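Local coordinates for protein endo-pectate lyase (Erwinia chrysanthemi, PDB 3B4N) that cleaves polygalacturonate, and probably methylated pectins too, by calcium-dependent beta-elimination from within the chain, leaving oligosaccharides with unsaturated ends, at residues Gly171-Ile175 with Cys193-Thr198; Asn186-Ile192 with Val207-Asn213. All blocks are in the same frame, centred on the assembly; numbering follows the deposited sequence.

Interaction 1 of 2, residues Gly171-Ile175 with Cys193-Thr198. Unlike the reference sequence in segment 171-175: Gly-171 (reference Arg). With ZN (zinc ion), chain D; ZN (zinc ion), chain F.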
ATOM      1  N   GLY A 171      -0.433  10.037 -11.186  1.00 12.41           N
ATOM      2  CA  GLY A 171      -0.431   8.625 -10.841  1.00 12.05           C
ATOM      3  C   GLY A 171      -0.655   7.626 -11.961  1.00 12.45           C
ATOM      4  O   GLY A 171      -0.351   6.441 -11.794  1.00 11.51           O
ATOM      5  N   ALA A 172      -1.185   8.091 -13.092  1.00 11.37           N
ATOM      6  CA  ALA A 172      -1.464   7.242 -14.253  1.00 11.12           C
ATOM      7  C   ALA A 172      -1.955   5.848 -13.862  1.00 10.98           C
ATOM      8  O   ALA A 172      -2.957   5.728 -13.150  1.00 10.68           O
ATOM      9  CB  ALA A 172      -0.225   7.154 -15.145  1.00 10.95           C
ATOM     10  N   ASP A 173      -1.281   4.794 -14.318  1.00 10.29           N
ATOM     11  CA  ASP A 173      -1.710   3.447 -13.948  1.00 10.37           C
ATOM     12  C   ASP A 173      -0.772   2.782 -12.934  1.00 10.04           C
ATOM     13  O   ASP A 173      -0.543   1.571 -12.970  1.00 11.21           O
ATOM     14  CB  ASP A 173      -1.874   2.542 -15.170  1.00 10.54           C
ATOM     15  CG  ASP A 173      -2.735   1.335 -14.869  1.00 13.47           C
ATOM     16  OD1 ASP A 173      -2.591   0.293 -15.530  1.00 12.80           O
ATOM     17  OD2 ASP A 173      -3.575   1.433 -13.955  1.00 13.43           O
ATOM     18  N   GLY A 174      -0.206   3.600 -12.056  1.00  9.91           N
ATOM     19  CA  GLY A 174       0.641   3.078 -10.997  1.00  9.75           C
ATOM     20  C   GLY A 174       1.799   2.171 -11.350  1.00  9.55           C
ATOM     21  O   GLY A 174       2.530   2.418 -12.307  1.00 11.29           O
ATOM     22  N   ILE A 175       1.969   1.118 -10.557  1.00  9.40           N
ATOM     23  CA  ILE A 175       3.072   0.177 -10.732  1.00  9.36           C
ATOM     24  C   ILE A 175       2.586  -1.212 -11.116  1.00  9.47           C
ATOM     25  O   ILE A 175       1.725  -1.771 -10.449  1.00 10.49           O
ATOM     26  CB  ILE A 175       3.892   0.066  -9.425  1.00  9.03           C
ATOM     27  CG1 ILE A 175       4.364   1.460  -9.001  1.00 10.63           C
ATOM     28  CG2 ILE A 175       5.053  -0.904  -9.608  1.00  9.85           C
ATOM     29  CD1 ILE A 175       5.118   1.489  -7.672  1.00 10.96           C
ATOM     30  N   CYS A 193      -4.309   7.235  -8.976  1.00 10.53           N
ATOM     31  CA  CYS A 193      -5.025   7.577 -10.197  1.00 11.18           C
ATOM     32  C   CYS A 193      -5.937   6.387 -10.545  1.00 11.04           C
ATOM     33  O   CYS A 193      -6.967   6.202  -9.895  1.00 12.13           O
ATOM     34  CB  CYS A 193      -4.026   7.899 -11.317  1.00 11.20           C
ATOM     35  SG  CYS A 193      -4.809   8.389 -12.884  1.00 14.69           S
ATOM     36  N   GLU A 194      -5.575   5.561 -11.524  1.00 11.56           N
ATOM     37  CA  GLU A 194      -6.432   4.419 -11.873  1.00 12.09           C
ATOM     38  C   GLU A 194      -6.461   3.411 -10.727  1.00 10.95           C
ATOM     39  O   GLU A 194      -7.515   2.913 -10.326  1.00 12.60           O
ATOM     40  CB  GLU A 194      -5.927   3.736 -13.144  1.00 14.73           C
ATOM     41  CG  GLU A 194      -6.098   4.551 -14.416  1.00 20.24           C
ATOM     42  CD  GLU A 194      -7.554   4.882 -14.722  1.00 23.09           C
ATOM     43  OE1 GLU A 194      -8.438   4.046 -14.431  1.00 25.23           O
ATOM     44  OE2 GLU A 194      -7.814   5.973 -15.272  1.00 26.30           O
ATOM     45  N   ASP A 195      -5.274   3.106 -10.220  1.00 10.82           N
ATOM     46  CA  ASP A 195      -5.090   2.192  -9.101  1.00  9.14           C
ATOM     47  C   ASP A 195      -3.636   2.348  -8.698  1.00  9.25           C
ATOM     48  O   ASP A 195      -2.878   3.020  -9.391  1.00 10.98           O
ATOM     49  CB  ASP A 195      -5.420   0.737  -9.497  1.00 11.28           C
ATOM     50  CG  ASP A 195      -4.946   0.377 -10.893  1.00 11.41           C
ATOM     51  OD1 ASP A 195      -5.791   0.269 -11.803  1.00 12.50           O
ATOM     52  OD2 ASP A 195      -3.734   0.199 -11.081  1.00 15.07           O
ATOM     53  N   ALA A 196      -3.240   1.741  -7.584  1.00  8.50           N
ATOM     54  CA  ALA A 196      -1.864   1.868  -7.093  1.00  9.03           C
ATOM     55  C   ALA A 196      -0.871   0.870  -7.694  1.00  8.11           C
ATOM     56  O   ALA A 196       0.228   1.253  -8.122  1.00  8.05           O
ATOM     57  CB  ALA A 196      -1.854   1.746  -5.562  1.00  8.32           C
ATOM     58  N   ALA A 197      -1.244  -0.406  -7.701  1.00  8.41           N
ATOM     59  CA  ALA A 197      -0.391  -1.465  -8.236  1.00  8.51           C
ATOM     60  C   ALA A 197      -1.270  -2.536  -8.848  1.00  9.16           C
ATOM     61  O   ALA A 197      -2.404  -2.753  -8.411  1.00  8.92           O
ATOM     62  CB  ALA A 197       0.471  -2.059  -7.129  1.00  9.81           C
ATOM     63  N   THR A 198      -0.727  -3.218  -9.851  1.00  8.18           N
ATOM     64  CA  THR A 198      -1.444  -4.248 -10.593  1.00  8.31           C
ATOM     65  C   THR A 198      -0.648  -5.539 -10.641  1.00  8.50           C
ATOM     66  O   THR A 198       0.510  -5.550 -11.057  1.00  9.12           O
ATOM     67  CB  THR A 198      -1.707  -3.779 -12.046  1.00  8.25           C
ATOM     68  OG1 THR A 198      -2.399  -2.527 -12.025  1.00 10.47           O
ATOM     69  CG2 THR A 198      -2.518  -4.809 -12.817  1.00  9.78           C
TER
HETATM   70 ZN    ZN D 711      -4.838  -0.038 -13.452  1.00 11.63          ZN
HETATM   71 ZN    ZN F 716      -2.563  -1.541 -15.413  1.00 32.30          ZN
HETATM   72  O   HOH W   1      -1.908   5.658  -9.386  1.00 11.58           O
HETATM   73  O   HOH W   2      -1.204  -0.322 -11.176  1.00 12.29           O
HETATM   74  O   HOH W   3      -4.301  -1.780 -13.711  1.00 16.24           O
HETATM   75  O   HOH W   4      -6.231   0.079 -14.819  1.00 15.34           O
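Asp-173 reaches over to Asp-195, and its OD2 lies 3.4 Å from Glu-194 CB on the way. The two carboxylates, their planes turned 68° against each other, share one zinc ion: Asp-173 OD2 binds it at 2.0 Å and Asp-195 OD1 at 1.9 Å, with two waters as further ligands. Two acidic groups so close would be expected to repel, an approach that the shared zinc probably makes tolerable. Asp-173 also bridges, its OD1 holding a second zinc together with His-176, while one water touches both ions. With chi1 at 39°, Asp-195 has its CG wedged between the backbone N and carbonyl carbon, which turns the carboxylate toward the metal; Lys-224 donates to OD1 as well, and its charge probably offsets part of the carboxylates' negative charge.

The backbone holds the two segments together as well. Residues Gly-171 to Gly-174 form a type II' turn, from which Ala-172 O accepts a bond of 3.1 Å from Glu-194 N. A water bridges the segments, accepting a hydrogen bond from Cys-193 N and donating to Gly-171 O and Asp-195 O. Gly-174 sits at positive phi, its CA 3.4 Å from Ala-196 O in a CA-H...O contact. Parallel pairing then begins: Ile-175 N donates to Ala-196 O and Thr-198 N to Ile-175 O.

This is the entrance to two neighbouring rungs of the right-handed parallel beta-helix. Strand 175-179 lies beside 197-199, which in turn pairs with 224-228; Ile-175 and Ala-197 pack inward on Ile-184 of strand 181-189, and the Cys-193 disulfide to Cys-143 ties the corner to a preceding loop.

Interaction 2 of 2, residues Asn186-Ile192 with Val207-Asn213; sequences NVIWEDI and VGGIAHN. With CA (calcium ion), chain C.
Trp-189 and Ala-211 face the same side of a parallel pair, and the indole's CE3 comes within 3.8 Å of the Ala-211 methyl. With CG beside the backbone N (chi1 -71°), the indole lies back along its own strand, toward Val-187. Val-187 CG1 rests on one ring face, offset toward the rim, while Ile-210 O lies at the ring edge, close to its plane. Ile-192 CD1 reaches the same methyl from farther along the chain, so that two larger apolar groups share it. On the other face of the sheet Ile-188 and Ile-210 meet more loosely. Strands 187-189 and 210-213 run only 7° from parallel, laced by alternating backbone bonds such as His-212 N to Trp-189 O.

Past the end of strand 187-189, His-212 turns its ring edge to Glu-190 O, with CD2 3.2 Å away, and its ND1 bonds to Thr-244. Asp-191 and Asn-213 then approach at a slant, carboxylate and amide planes 66° apart. Calcium gathers Asp-191 OD1 at 2.4 Å, Asn-213 OD1 at 2.3 Å and Ile-192 O at 2.3 Å, joined by two waters and Tyr-218 O.

With a single carboxylate among these ligands, neutral oxygens supply most of the coordination, and the ion probably offsets the mutual repulsion of closely packed oxygens, Asp-191 OD1 and Asn-213 OD1 being 3.1 Å apart, while clasping successive turns together.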
ATOM      1  N   ASN A 186       7.864   0.433   0.530  1.00  7.51           N
ATOM      2  CA  ASN A 186       7.871   1.836   0.919  1.00  7.88           C
ATOM      3  C   ASN A 186       7.620   2.792  -0.239  1.00  8.29           C
ATOM      4  O   ASN A 186       8.452   3.638  -0.566  1.00  8.74           O
ATOM      5  CB  ASN A 186       9.171   2.219   1.623  1.00  7.35           C
ATOM      6  CG  ASN A 186       9.050   3.553   2.325  1.00  7.96           C
ATOM      7  OD1 ASN A 186       7.986   3.875   2.867  1.00  9.00           O
ATOM      8  ND2 ASN A 186      10.126   4.334   2.330  1.00  8.09           N
ATOM      9  N   VAL A 187       6.458   2.641  -0.858  1.00  7.71           N
ATOM     10  CA  VAL A 187       6.064   3.521  -1.944  1.00  8.42           C
ATOM     11  C   VAL A 187       4.917   4.367  -1.401  1.00  9.40           C
ATOM     12  O   VAL A 187       4.090   3.887  -0.622  1.00  9.47           O
ATOM     13  CB  VAL A 187       5.618   2.731  -3.198  1.00  8.68           C
ATOM     14  CG1 VAL A 187       4.986   3.685  -4.213  1.00  9.83           C
ATOM     15  CG2 VAL A 187       6.841   2.046  -3.830  1.00  9.84           C
ATOM     16  N   ILE A 188       4.905   5.638  -1.783  1.00  9.75           N
ATOM     17  CA  ILE A 188       3.870   6.561  -1.334  1.00  9.15           C
ATOM     18  C   ILE A 188       3.123   7.078  -2.549  1.00  9.14           C
ATOM     19  O   ILE A 188       3.737   7.601  -3.474  1.00 10.64           O
ATOM     20  CB  ILE A 188       4.478   7.755  -0.580  1.00 10.60           C
ATOM     21  CG1 ILE A 188       5.145   7.261   0.705  1.00 11.42           C
ATOM     22  CG2 ILE A 188       3.399   8.801  -0.282  1.00 12.54           C
ATOM     23  CD1 ILE A 188       5.776   8.364   1.543  1.00 12.92           C
ATOM     24  N   TRP A 189       1.808   6.884  -2.556  1.00  8.40           N
ATOM     25  CA  TRP A 189       0.962   7.370  -3.654  1.00  8.59           C
ATOM     26  C   TRP A 189       0.231   8.588  -3.092  1.00 10.25           C
ATOM     27  O   TRP A 189      -0.605   8.452  -2.201  1.00 11.15           O
ATOM     28  CB  TRP A 189      -0.066   6.309  -4.063  1.00  9.71           C
ATOM     29  CG  TRP A 189       0.496   5.097  -4.773  1.00  8.28           C
ATOM     30  CD1 TRP A 189       0.476   4.854  -6.116  1.00  8.99           C
ATOM     31  CD2 TRP A 189       1.082   3.935  -4.166  1.00  8.45           C
ATOM     32  NE1 TRP A 189       0.998   3.611  -6.387  1.00  8.99           N
ATOM     33  CE2 TRP A 189       1.379   3.027  -5.207  1.00  8.38           C
ATOM     34  CE3 TRP A 189       1.378   3.573  -2.844  1.00  8.86           C
ATOM     35  CZ2 TRP A 189       1.954   1.778  -4.965  1.00  8.34           C
ATOM     36  CZ3 TRP A 189       1.955   2.325  -2.604  1.00  9.57           C
ATOM     37  CH2 TRP A 189       2.233   1.445  -3.662  1.00  9.94           C
ATOM     38  N   GLU A 190       0.535   9.774  -3.611  1.00 10.81           N
ATOM     39  CA  GLU A 190      -0.091  11.000  -3.106  1.00 11.22           C
ATOM     40  C   GLU A 190      -1.589  11.140  -3.423  1.00 12.94           C
ATOM     41  O   GLU A 190      -2.326  11.819  -2.700  1.00 13.04           O
ATOM     42  CB  GLU A 190       0.703  12.221  -3.587  1.00 12.55           C
ATOM     43  CG  GLU A 190       2.093  12.361  -2.927  1.00 15.05           C
ATOM     44  CD  GLU A 190       2.038  12.668  -1.430  1.00 18.34           C
ATOM     45  OE1 GLU A 190       1.071  13.321  -0.981  1.00 20.38           O
ATOM     46  OE2 GLU A 190       2.973  12.279  -0.693  1.00 19.18           O
ATOM     47  N   ASP A 191      -2.031  10.490  -4.494  1.00 12.33           N
ATOM     48  CA  ASP A 191      -3.440  10.459  -4.891  1.00 12.11           C
ATOM     49  C   ASP A 191      -3.520   9.413  -5.989  1.00 12.46           C
ATOM     50  O   ASP A 191      -3.237   9.697  -7.150  1.00 12.87           O
ATOM     51  CB  ASP A 191      -3.923  11.814  -5.435  1.00 14.02           C
ATOM     52  CG  ASP A 191      -5.431  11.833  -5.718  1.00 14.88           C
ATOM     53  OD1 ASP A 191      -6.045  10.754  -5.835  1.00 14.79           O
ATOM     54  OD2 ASP A 191      -6.011  12.937  -5.836  1.00 17.60           O
ATOM     55  N   ILE A 192      -3.892   8.195  -5.615  1.00 10.98           N
ATOM     56  CA  ILE A 192      -3.996   7.108  -6.570  1.00 10.91           C
ATOM     57  C   ILE A 192      -4.805   7.544  -7.783  1.00 10.62           C
ATOM     58  O   ILE A 192      -5.860   8.163  -7.628  1.00 11.08           O
ATOM     59  CB  ILE A 192      -4.711   5.904  -5.942  1.00 10.36           C
ATOM     60  CG1 ILE A 192      -3.859   5.315  -4.817  1.00 11.52           C
ATOM     61  CG2 ILE A 192      -5.012   4.863  -7.017  1.00 10.23           C
ATOM     62  CD1 ILE A 192      -4.599   4.279  -3.994  1.00 13.56           C
ATOM     63  N   VAL A 207       5.054  -3.974   0.771  1.00  7.41           N
ATOM     64  CA  VAL A 207       5.715  -3.928   2.084  1.00  7.51           C
ATOM     65  C   VAL A 207       5.694  -2.488   2.571  1.00  7.25           C
ATOM     66  O   VAL A 207       6.491  -1.652   2.131  1.00  7.65           O
ATOM     67  CB  VAL A 207       7.183  -4.427   1.998  1.00 10.68           C
ATOM     68  CG1 VAL A 207       7.803  -4.469   3.397  1.00  9.78           C
ATOM     69  CG2 VAL A 207       7.230  -5.819   1.382  1.00 10.78           C
ATOM     70  N   GLY A 208       4.782  -2.202   3.496  1.00  7.82           N
ATOM     71  CA  GLY A 208       4.650  -0.841   3.970  1.00  7.93           C
ATOM     72  C   GLY A 208       4.086   0.032   2.860  1.00  6.82           C
ATOM     73  O   GLY A 208       3.367  -0.444   1.973  1.00  8.39           O
ATOM     74  N   GLY A 209       4.399   1.320   2.929  1.00  7.03           N
ATOM     75  CA  GLY A 209       3.901   2.263   1.942  1.00  7.46           C
ATOM     76  C   GLY A 209       2.679   2.993   2.480  1.00  8.10           C
ATOM     77  O   GLY A 209       2.038   2.543   3.432  1.00  8.45           O
ATOM     78  N   ILE A 210       2.355   4.123   1.859  1.00  8.63           N
ATOM     79  CA  ILE A 210       1.205   4.935   2.255  1.00  9.31           C
ATOM     80  C   ILE A 210       0.481   5.290   0.964  1.00  8.91           C
ATOM     81  O   ILE A 210       1.095   5.848   0.062  1.00 10.37           O
ATOM     82  CB  ILE A 210       1.648   6.249   2.945  1.00 10.82           C
ATOM     83  CG1 ILE A 210       2.490   5.948   4.193  1.00 13.73           C
ATOM     84  CG2 ILE A 210       0.421   7.072   3.311  1.00 13.09           C
ATOM     85  CD1 ILE A 210       1.724   5.373   5.351  1.00 18.79           C
ATOM     86  N   ALA A 211      -0.801   4.948   0.862  1.00  8.41           N
ATOM     87  CA  ALA A 211      -1.556   5.252  -0.347  1.00  9.56           C
ATOM     88  C   ALA A 211      -2.764   6.125  -0.040  1.00  8.93           C
ATOM     89  O   ALA A 211      -3.679   5.723   0.672  1.00  8.60           O
ATOM     90  CB  ALA A 211      -1.997   3.962  -1.034  1.00 10.76           C
ATOM     91  N   HIS A 212      -2.760   7.319  -0.608  1.00  9.89           N
ATOM     92  CA  HIS A 212      -3.837   8.258  -0.402  1.00 10.25           C
ATOM     93  C   HIS A 212      -4.793   8.280  -1.584  1.00 10.43           C
ATOM     94  O   HIS A 212      -4.398   8.073  -2.725  1.00 11.19           O
ATOM     95  CB  HIS A 212      -3.258   9.666  -0.219  1.00 10.58           C
ATOM     96  CG  HIS A 212      -4.280  10.704   0.124  1.00 10.13           C
ATOM     97  ND1 HIS A 212      -4.921  10.736   1.343  1.00 12.55           N
ATOM     98  CD2 HIS A 212      -4.774  11.744  -0.591  1.00 12.62           C
ATOM     99  CE1 HIS A 212      -5.763  11.754   1.368  1.00 14.16           C
ATOM    100  NE2 HIS A 212      -5.693  12.381   0.207  1.00 13.18           N
ATOM    101  N   ASN A 213      -6.069   8.479  -1.295  1.00 11.16           N
ATOM    102  CA  ASN A 213      -7.033   8.665  -2.365  1.00 10.99           C
ATOM    103  C   ASN A 213      -8.058   9.625  -1.794  1.00 11.41           C
ATOM    104  O   ASN A 213      -8.155   9.782  -0.582  1.00 11.93           O
ATOM    105  CB  ASN A 213      -7.685   7.361  -2.840  1.00 10.05           C
ATOM    106  CG  ASN A 213      -8.020   7.418  -4.328  1.00 10.76           C
ATOM    107  OD1 ASN A 213      -8.009   8.496  -4.926  1.00 10.82           O
ATOM    108  ND2 ASN A 213      -8.323   6.271  -4.930  1.00 10.50           N
TER
HETATM  109 CA    CA C 702      -7.635   9.454  -6.993  1.00 11.72          CA
HETATM  110  O   HOH W   5       6.711   1.916   4.333  1.00  8.54           O
HETATM  111  O   HOH W   6       4.786   0.073  -0.518  1.00  9.12           O
HETATM  112  O   HOH W   7      -8.573   7.465  -8.021  1.00 12.96           O
HETATM  113  O   HOH W   8      -9.822  10.342  -6.686  1.00 12.47           O

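Overall arrangement
Followed from the N terminus, the chain meets 171-175 first, then 186-192, 193-198 and finally 207-213, so the loops of interactions 1 and 2 cross instead of nesting. Interaction 1 closes the turn that runs through strands 175-179 and 181-189; interaction 2 closes the next, through 197-199 and 203-207. Each thus joins successive coils of the beta-helix, on different faces, and the segments 186-192 and 193-198 follow directly in sequence. Their centres are about 10 Å apart, and inside the beta-helix they touch: Ile-175 CD1 packs 4.1 Å from Val-187 CG1. The zinc and calcium sites thus fall on neighbouring stretches of one solenoid.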